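PDB 3K8U: putative ABC transporter, ATP-binding protein ComA from Streptococcus mutans, which probably belongs to the ABC transporters that carry a peptidase domain of the C39 family, the modelled part, which has a papain-like fold of clan CA. Local coordinates for residues F84-K90 and E130-I136; T49-I54 and L94-Y98; L61-T65 and F137-Q141. One frame throughout, in Å; residues are numbered along the deposited sequence.

Contact 1: residues F84-K90 and E130-I136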
loop_
_atom_site.group_PDB
_atom_site.type_symbol
_atom_site.label_atom_id
_atom_site.label_comp_id
_atom_site.label_asym_id
_atom_site.label_seq_id
_atom_site.Cartn_x
_atom_site.Cartn_y
_atom_site.Cartn_z
ATOM N N PHE A 84 -3.966 0.133 5.235
ATOM C CA PHE A 84 -4.401 0.655 3.945
ATOM C C PHE A 84 -3.189 0.970 3.076
ATOM O O PHE A 84 -2.048 0.901 3.539
ATOM C CB PHE A 84 -5.365 1.845 4.081
ATOM C CG PHE A 84 -4.808 3.016 4.829
ATOM C CD1 PHE A 84 -4.211 4.073 4.146
ATOM C CD2 PHE A 84 -4.917 3.086 6.215
ATOM C CE1 PHE A 84 -3.735 5.182 4.834
ATOM C CE2 PHE A 84 -4.444 4.191 6.912
ATOM C CZ PHE A 84 -3.852 5.241 6.222
ATOM N N ILE A 85 -3.437 1.281 1.811
ATOM C CA ILE A 85 -2.369 1.557 0.856
ATOM C C ILE A 85 -2.223 3.040 0.542
ATOM O O ILE A 85 -3.215 3.754 0.465
ATOM C CB ILE A 85 -2.641 0.781 -0.450
ATOM C CG1 ILE A 85 -2.657 -0.725 -0.159
ATOM C CG2 ILE A 85 -1.607 1.125 -1.523
ATOM C CD1 ILE A 85 -3.260 -1.564 -1.270
ATOM N N VAL A 86 -0.981 3.502 0.394
ATOM C CA VAL A 86 -0.716 4.899 0.045
ATOM C C VAL A 86 0.282 4.997 -1.098
ATOM O O VAL A 86 1.150 4.133 -1.258
ATOM C CB VAL A 86 -0.181 5.739 1.245
ATOM C CG1 VAL A 86 -1.265 5.900 2.302
ATOM C CG2 VAL A 86 1.073 5.104 1.844
ATOM N N HIS A 87 0.145 6.054 -1.893
ATOM C CA HIS A 87 1.033 6.303 -3.024
ATOM C C HIS A 87 2.110 7.278 -2.558
ATOM O O HIS A 87 1.803 8.373 -2.067
ATOM C CB HIS A 87 0.231 6.906 -4.187
ATOM C CG HIS A 87 1.025 7.110 -5.441
ATOM N ND1 HIS A 87 0.651 8.010 -6.417
ATOM C CD2 HIS A 87 2.170 6.535 -5.881
ATOM C CE1 HIS A 87 1.531 7.981 -7.402
ATOM N NE2 HIS A 87 2.463 7.095 -7.102
ATOM N N VAL A 88 3.369 6.870 -2.680
ATOM C CA VAL A 88 4.485 7.717 -2.259
ATOM C C VAL A 88 5.495 7.883 -3.380
ATOM O O VAL A 88 5.778 6.932 -4.114
ATOM C CB VAL A 88 5.208 7.146 -1.013
ATOM C CG1 VAL A 88 4.281 7.173 0.195
ATOM C CG2 VAL A 88 5.684 5.711 -1.280
ATOM N N ILE A 89 6.005 9.102 -3.537
ATOM C CA ILE A 89 6.996 9.383 -4.570
ATOM C C ILE A 89 8.378 9.249 -3.935
ATOM O O ILE A 89 8.688 9.926 -2.959
ATOM C CB ILE A 89 6.848 10.822 -5.139
ATOM C CG1 ILE A 89 5.407 11.078 -5.584
ATOM C CG2 ILE A 89 7.818 11.036 -6.303
ATOM C CD1 ILE A 89 4.932 10.212 -6.743
ATOM N N LYS A 90 9.187 8.335 -4.457
ATOM C CA LYS A 90 10.529 8.132 -3.926
ATOM C C LYS A 90 11.537 8.315 -5.046
ATOM O O LYS A 90 11.723 7.427 -5.879
ATOM C CB LYS A 90 10.658 6.741 -3.305
ATOM C CG LYS A 90 9.733 6.511 -2.122
ATOM C CD LYS A 90 10.050 5.212 -1.409
ATOM C CE LYS A 90 11.436 5.239 -0.789
ATOM N NZ LYS A 90 11.586 6.322 0.218
ATOM N N GLU A 130 6.841 12.511 1.106
ATOM C CA GLU A 130 6.739 11.562 -0.011
ATOM C C GLU A 130 5.313 11.266 -0.487
ATOM O O GLU A 130 5.092 10.965 -1.660
ATOM C CB GLU A 130 7.370 10.217 0.380
ATOM C CG GLU A 130 8.818 10.269 0.843
ATOM C CD GLU A 130 9.345 8.905 1.287
ATOM O OE1 GLU A 130 10.575 8.781 1.460
ATOM O OE2 GLU A 130 8.541 7.960 1.469
ATOM N N TRP A 131 4.361 11.319 0.439
ATOM C CA TRP A 131 2.953 11.004 0.164
ATOM C C TRP A 131 2.214 11.973 -0.762
ATOM O O TRP A 131 2.222 13.190 -0.549
ATOM C CB TRP A 131 2.217 10.883 1.504
ATOM C CG TRP A 131 0.801 10.364 1.456
ATOM C CD1 TRP A 131 0.292 9.408 0.619
ATOM C CD2 TRP A 131 -0.251 10.715 2.352
ATOM N NE1 TRP A 131 -1.017 9.133 0.954
ATOM C CE2 TRP A 131 -1.372 9.924 2.015
ATOM C CE3 TRP A 131 -0.354 11.621 3.419
ATOM C CZ2 TRP A 131 -2.581 10.011 2.709
ATOM C CZ3 TRP A 131 -1.553 11.704 4.108
ATOM C CH2 TRP A 131 -2.653 10.900 3.750
ATOM N N THR A 132 1.563 11.423 -1.786
ATOM C CA THR A 132 0.793 12.227 -2.732
ATOM C C THR A 132 -0.563 12.596 -2.138
ATOM O O THR A 132 -1.274 13.438 -2.684
ATOM C CB THR A 132 0.503 11.467 -4.049
ATOM O OG1 THR A 132 -0.349 10.345 -3.777
ATOM C CG2 THR A 132 1.796 10.985 -4.704
ATOM N N GLY A 133 -0.912 11.958 -1.025
ATOM C CA GLY A 133 -2.200 12.189 -0.400
ATOM C C GLY A 133 -3.179 11.080 -0.764
ATOM O O GLY A 133 -4.216 10.926 -0.120
ATOM N N LEU A 134 -2.851 10.298 -1.790
ATOM C CA LEU A 134 -3.719 9.207 -2.220
ATOM C C LEU A 134 -3.663 8.027 -1.264
ATOM O O LEU A 134 -2.581 7.542 -0.916
ATOM C CB LEU A 134 -3.356 8.731 -3.633
ATOM C CG LEU A 134 -4.228 7.580 -4.164
ATOM C CD1 LEU A 134 -5.639 8.080 -4.433
ATOM C CD2 LEU A 134 -3.629 6.997 -5.429
ATOM N N ALA A 135 -4.839 7.581 -0.830
ATOM C CA ALA A 135 -4.955 6.439 0.072
ATOM C C ALA A 135 -6.019 5.502 -0.489
ATOM O O ALA A 135 -7.069 5.949 -0.948
ATOM C CB ALA A 135 -5.343 6.896 1.476
ATOM N N ILE A 136 -5.716 4.209 -0.495
ATOM C CA ILE A 136 -6.646 3.205 -0.994
ATOM C C ILE A 136 -7.000 2.285 0.160
ATOM O O ILE A 136 -6.123 1.666 0.769
ATOM C CB ILE A 136 -6.033 2.386 -2.161
ATOM C CG1 ILE A 136 -5.670 3.321 -3.319
ATOM C CG2 ILE A 136 -7.028 1.314 -2.643
ATOM C CD1 ILE A 136 -4.820 2.679 -4.400
#
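Ile85 with Ile136 and Val86 with Ala135 pair strand 84-90 antiparallel to strand 134-140 in the central sheet of this C39 peptidase domain; past the corner at Gly133, whose positive phi suits glycine, Val88 pairs with Trp131 of the short strand 131-132. Between Val86 and Val88 the register slips by two residues, a beta bulge.

Backbone bonds hold both sides of the bulge: Ile136 N to Ile85 O at 2.7 Å and Ile89 N to Glu130 O at 2.8 Å. At the bulge, Thr132 N reaches His87 O at 3.1 Å, while Thr132 OG1 accepts from Leu134 N in an ST turn.

Val86, Val88, Trp131 and Ala135 share one face. Val86 CB comes 3.5 Å from Trp131 NE1, the side chains crossing at about a right angle; a compact beta-branched residue suits a strand and fits against the indole. In a separate CH-pi contact, Thr132 CG2 lies over a face of the His87 ring, 4.0 Å from its centroid.

Lys90 NZ meets Glu130 OE1 in a salt bridge whose hydrogen bond is weak; Glu130 OE2 turns to Tyr98.

Leu134 O is gripped from opposite faces of its carbonyl plane, by His87 N at 3.3 Å and Trp131 NE1 at 2.9 Å.

Contact 2: residues T49-I54 and L94-Y98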
loop_
_atom_site.group_PDB
_atom_site.type_symbol
_atom_site.label_atom_id
_atom_site.label_comp_id
_atom_site.label_asym_id
_atom_site.label_seq_id
_atom_site.Cartn_x
_atom_site.Cartn_y
_atom_site.Cartn_z
ATOM N N THR A 49 2.501 -0.344 -11.421
ATOM C CA THR A 49 1.052 -0.433 -11.292
ATOM C C THR A 49 0.460 0.937 -11.011
ATOM O O THR A 49 1.021 1.720 -10.244
ATOM C CB THR A 49 0.646 -1.364 -10.128
ATOM O OG1 THR A 49 1.465 -2.537 -10.144
ATOM C CG2 THR A 49 -0.818 -1.776 -10.252
ATOM N N THR A 50 -0.664 1.233 -11.655
ATOM C CA THR A 50 -1.343 2.502 -11.442
ATOM C C THR A 50 -2.297 2.287 -10.275
ATOM O O THR A 50 -2.558 1.144 -9.880
ATOM C CB THR A 50 -2.159 2.935 -12.682
ATOM O OG1 THR A 50 -3.213 1.995 -12.914
ATOM C CG2 THR A 50 -1.269 3.000 -13.916
ATOM N N ALA A 51 -2.799 3.378 -9.709
ATOM C CA ALA A 51 -3.735 3.293 -8.593
ATOM C C ALA A 51 -4.996 2.571 -9.061
ATOM O O ALA A 51 -5.602 1.806 -8.307
ATOM C CB ALA A 51 -4.077 4.686 -8.090
ATOM N N LEU A 52 -5.367 2.808 -10.318
ATOM C CA LEU A 52 -6.544 2.185 -10.920
ATOM C C LEU A 52 -6.339 0.671 -10.995
ATOM O O LEU A 52 -7.260 -0.102 -10.730
ATOM C CB LEU A 52 -6.771 2.744 -12.328
ATOM C CG LEU A 52 -8.158 3.289 -12.688
ATOM C CD1 LEU A 52 -9.214 2.199 -12.560
ATOM C CD2 LEU A 52 -8.491 4.474 -11.796
ATOM N N GLY A 53 -5.121 0.265 -11.355
ATOM C CA GLY A 53 -4.787 -1.145 -11.454
ATOM C C GLY A 53 -4.916 -1.858 -10.119
ATOM O O GLY A 53 -5.414 -2.985 -10.056
ATOM N N ILE A 54 -4.459 -1.214 -9.049
ATOM C CA ILE A 54 -4.556 -1.797 -7.712
ATOM C C ILE A 54 -6.031 -1.970 -7.338
ATOM O O ILE A 54 -6.450 -3.038 -6.877
ATOM C CB ILE A 54 -3.857 -0.906 -6.651
ATOM C CG1 ILE A 54 -2.341 -0.933 -6.851
ATOM C CG2 ILE A 54 -4.213 -1.371 -5.244
ATOM C CD1 ILE A 54 -1.581 -0.052 -5.875
ATOM N N LEU A 94 7.822 6.961 -9.603
ATOM C CA LEU A 94 6.488 7.552 -9.628
ATOM C C LEU A 94 5.346 6.577 -9.350
ATOM O O LEU A 94 4.187 6.986 -9.285
ATOM C CB LEU A 94 6.252 8.249 -10.972
ATOM C CG LEU A 94 7.085 9.502 -11.252
ATOM C CD1 LEU A 94 6.925 9.920 -12.705
ATOM C CD2 LEU A 94 6.666 10.630 -10.317
ATOM N N GLN A 95 5.673 5.297 -9.177
ATOM C CA GLN A 95 4.670 4.272 -8.903
ATOM C C GLN A 95 5.062 3.365 -7.734
ATOM O O GLN A 95 5.069 2.137 -7.848
ATOM C CB GLN A 95 4.391 3.431 -10.158
ATOM C CG GLN A 95 3.797 4.211 -11.329
ATOM C CD GLN A 95 2.350 4.628 -11.107
ATOM O OE1 GLN A 95 1.866 4.693 -9.972
ATOM N NE2 GLN A 95 1.648 4.906 -12.200
ATOM N N HIS A 96 5.413 3.981 -6.612
ATOM C CA HIS A 96 5.780 3.229 -5.422
ATOM C C HIS A 96 4.654 3.391 -4.405
ATOM O O HIS A 96 3.999 4.433 -4.360
ATOM C CB HIS A 96 7.102 3.729 -4.834
ATOM C CG HIS A 96 7.768 2.731 -3.939
ATOM N ND1 HIS A 96 8.515 1.679 -4.428
ATOM C CD2 HIS A 96 7.764 2.596 -2.593
ATOM C CE1 HIS A 96 8.940 0.938 -3.421
ATOM N NE2 HIS A 96 8.499 1.473 -2.297
ATOM N N TYR A 97 4.419 2.354 -3.604
ATOM C CA TYR A 97 3.359 2.390 -2.601
ATOM C C TYR A 97 3.837 1.767 -1.302
ATOM O O TYR A 97 4.769 0.967 -1.299
ATOM C CB TYR A 97 2.136 1.581 -3.071
ATOM C CG TYR A 97 1.530 2.038 -4.379
ATOM C CD1 TYR A 97 0.448 2.913 -4.400
ATOM C CD2 TYR A 97 2.051 1.601 -5.600
ATOM C CE1 TYR A 97 -0.100 3.350 -5.605
ATOM C CE2 TYR A 97 1.514 2.029 -6.804
ATOM C CZ TYR A 97 0.443 2.903 -6.801
ATOM O OH TYR A 97 -0.079 3.337 -7.997
ATOM N N TYR A 98 3.175 2.131 -0.209
ATOM C CA TYR A 98 3.465 1.568 1.109
ATOM C C TYR A 98 2.152 1.056 1.662
ATOM O O TYR A 98 1.068 1.447 1.212
ATOM C CB TYR A 98 3.888 2.632 2.129
ATOM C CG TYR A 98 5.212 3.330 1.958
ATOM C CD1 TYR A 98 6.244 2.777 1.204
ATOM C CD2 TYR A 98 5.439 4.551 2.597
ATOM C CE1 TYR A 98 7.475 3.425 1.094
ATOM C CE2 TYR A 98 6.656 5.205 2.495
ATOM C CZ TYR A 98 7.670 4.641 1.747
ATOM O OH TYR A 98 8.872 5.300 1.661
#
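Thr49 and Gln95 bring the two segments closest, 6.4 Å from CA to CA, where the turn leading into helix 51-60 faces the strand that carries Tyr97; this is helix-on-sheet packing in the C39 domain rather than strand pairing.

Tyr97 carries most of the contact. Its CG stands beside the backbone N and anti to the carbonyl carbon (chi1 -58°), which sends the ring out toward the helix. Ile54 comes from the opposite direction with an extended end (chi2 178°), setting CD1 over the centre of one ring face, 3.6 Å from the centroid and 8° off the normal: a CH-pi contact. His87 stacks, offset, on the other face, so both faces of the ring are packed. An isoleucine suits this place because its long branch can deliver a single methyl to the middle of a ring.

The phenol end finds a polar partner, for Tyr97 OH donates to Thr49 O at 3.0 Å, the oxygen also lying at the edge of the ring near its plane. Gln95 OE1 is modelled close to the same oxygen; as both are acceptors, the way this amide is turned is doubtful. Thr50, the N-cap, holds OG1 between its backbone N and carbonyl carbon, where it accepts from Gly53 N at 3.0 Å; lacking a side chain, Gly53 leaves room for Thr49 CG2.

The tyrosine thus joins sheet to helix by two means: its apolar face packs against the first turn, and its hydroxyl, which the helix N-terminus may polarise into a stronger donor, satisfies Thr49 O just before the cap.

Contact 3: residues L61-T65 and F137-Q141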
loop_
_atom_site.group_PDB
_atom_site.type_symbol
_atom_site.label_atom_id
_atom_site.label_comp_id
_atom_site.label_asym_id
_atom_site.label_seq_id
_atom_site.Cartn_x
_atom_site.Cartn_y
_atom_site.Cartn_z
ATOM N N LEU A 61 -10.753 -9.451 -6.585
ATOM C CA LEU A 61 -10.460 -10.344 -5.471
ATOM C C LEU A 61 -11.618 -10.399 -4.475
ATOM O O LEU A 61 -11.554 -11.127 -3.486
ATOM C CB LEU A 61 -9.189 -9.904 -4.747
ATOM C CG LEU A 61 -7.861 -9.920 -5.507
ATOM C CD1 LEU A 61 -6.762 -9.400 -4.596
ATOM C CD2 LEU A 61 -7.537 -11.327 -5.987
ATOM N N GLY A 62 -12.661 -9.616 -4.737
ATOM C CA GLY A 62 -13.819 -9.594 -3.858
ATOM C C GLY A 62 -13.721 -8.597 -2.718
ATOM O O GLY A 62 -14.348 -8.778 -1.675
ATOM N N PHE A 63 -12.922 -7.549 -2.902
ATOM C CA PHE A 63 -12.764 -6.525 -1.875
ATOM C C PHE A 63 -13.522 -5.260 -2.238
ATOM O O PHE A 63 -13.600 -4.885 -3.408
ATOM C CB PHE A 63 -11.285 -6.159 -1.684
ATOM C CG PHE A 63 -10.489 -7.187 -0.937
ATOM C CD1 PHE A 63 -10.500 -7.217 0.452
ATOM C CD2 PHE A 63 -9.716 -8.116 -1.622
ATOM C CE1 PHE A 63 -9.750 -8.160 1.150
ATOM C CE2 PHE A 63 -8.965 -9.062 -0.934
ATOM C CZ PHE A 63 -8.981 -9.085 0.454
ATOM N N GLU A 64 -14.116 -4.631 -1.232
ATOM C CA GLU A 64 -14.819 -3.371 -1.425
ATOM C C GLU A 64 -13.681 -2.353 -1.350
ATOM O O GLU A 64 -12.890 -2.375 -0.406
ATOM C CB GLU A 64 -15.819 -3.137 -0.293
ATOM C CG GLU A 64 -16.652 -1.878 -0.460
ATOM C CD GLU A 64 -17.683 -1.707 0.638
ATOM O OE1 GLU A 64 -17.508 -0.803 1.485
ATOM O OE2 GLU A 64 -18.670 -2.474 0.652
ATOM N N THR A 65 -13.575 -1.490 -2.353
ATOM C CA THR A 65 -12.483 -0.523 -2.385
ATOM C C THR A 65 -12.922 0.926 -2.506
ATOM O O THR A 65 -13.997 1.224 -3.020
ATOM C CB THR A 65 -11.541 -0.796 -3.580
ATOM O OG1 THR A 65 -12.179 -0.376 -4.794
ATOM C CG2 THR A 65 -11.221 -2.275 -3.688
ATOM N N PHE A 137 -8.292 2.239 0.477
ATOM C CA PHE A 137 -8.816 1.406 1.552
ATOM C C PHE A 137 -9.542 0.200 0.968
ATOM O O PHE A 137 -10.314 0.332 0.014
ATOM C CB PHE A 137 -9.775 2.219 2.431
ATOM C CG PHE A 137 -9.097 3.291 3.246
ATOM C CD1 PHE A 137 -8.753 3.057 4.573
ATOM C CD2 PHE A 137 -8.778 4.519 2.679
ATOM C CE1 PHE A 137 -8.097 4.028 5.323
ATOM C CE2 PHE A 137 -8.121 5.499 3.421
ATOM C CZ PHE A 137 -7.776 5.252 4.745
ATOM N N LEU A 138 -9.279 -0.976 1.534
ATOM C CA LEU A 138 -9.904 -2.213 1.075
ATOM C C LEU A 138 -10.608 -2.909 2.233
ATOM O O LEU A 138 -10.154 -2.846 3.375
ATOM C CB LEU A 138 -8.858 -3.168 0.493
ATOM C CG LEU A 138 -7.806 -2.641 -0.483
ATOM C CD1 LEU A 138 -6.919 -3.790 -0.920
ATOM C CD2 LEU A 138 -8.458 -1.991 -1.684
ATOM N N ALA A 139 -11.700 -3.598 1.924
ATOM C CA ALA A 139 -12.464 -4.320 2.935
ATOM C C ALA A 139 -13.198 -5.495 2.302
ATOM O O ALA A 139 -13.740 -5.376 1.204
ATOM C CB ALA A 139 -13.457 -3.383 3.608
ATOM N N PRO A 140 -13.187 -6.664 2.967
ATOM C CA PRO A 140 -13.867 -7.855 2.447
ATOM C C PRO A 140 -15.373 -7.617 2.382
ATOM O O PRO A 140 -15.982 -7.196 3.368
ATOM C CB PRO A 140 -13.526 -8.921 3.489
ATOM C CG PRO A 140 -12.198 -8.477 4.009
ATOM C CD PRO A 140 -12.412 -6.994 4.176
ATOM N N GLN A 141 -15.963 -7.848 1.213
ATOM C CA GLN A 141 -17.402 -7.657 1.035
ATOM C C GLN A 141 -18.191 -8.940 1.294
ATOM O O GLN A 141 -17.659 -10.038 1.007
ATOM C CB GLN A 141 -17.707 -7.111 -0.365
ATOM C CG GLN A 141 -17.287 -8.021 -1.514
ATOM C CD GLN A 141 -17.590 -7.434 -2.884
ATOM O OE1 GLN A 141 -17.554 -8.141 -3.893
ATOM N NE2 GLN A 141 -17.885 -6.137 -2.929
#
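Phe63 lies across from Pro140, and from there the edge strand 63-69 runs antiparallel to strand 134-140, with Glu64 and Ala139 as the hydrogen-bonded pair. Gly62, with positive phi in a Schellman motif, ends helix 51-60 and turns the chain into this strand.

The Phe63 side chain starts at CB, 3.9 Å from Ala139 O. With CG beside the backbone N and anti to the carbonyl carbon (chi1 -75°), CD1 comes to 3.7 Å from Ala139 C, which sits at the ring edge, near its plane. One atom further, CE1 meets Pro140 CG at 3.8 Å, the proline giving the ring a stiff, apolar partner that it crosses obliquely.

Glu64 N donates to Ala139 O at 2.6 Å and Ala139 N to Glu64 O at 2.9 Å, both in the carbonyl plane. Thr65 and Leu138 lie side by side, pointing the same way; their CG2 and CD2 methyls are only 3.4 Å apart, a tight fit.

These two backbone bonds, with a weak third from Gln141 N to Gly62 O, hold the edge strand, while the side chains divide the work: Glu64 stays on the exposed face, and Thr65 and Leu138 pack methyls against helices 51-60 and 17-28.

All three contacts reach one antiparallel sheet; contacts 1 and 3 pair strands within it, and contact 2 sets helix 51-60 on it. Contacts 1 and 3 share strand 134-140; their centres lie about 18 Å apart, yet Phe84 CD2 and Phe137 CE1 come within 3.4 Å in a ring stack. Contact 2, centred about 9 Å from contact 1, is tied to it by Tyr98 OH to Glu130 OE2 at 2.7 Å and His87 NE2 to Leu94 O at 2.8 Å. Contacts 2 and 3 do not touch. Next to Tyr97, His96 bonds to Asp112 OD1 and touches Cys17, consistent with the Cys-His-Asp arrangement of C39 peptidases, so contact 2 probably lies beside the active site.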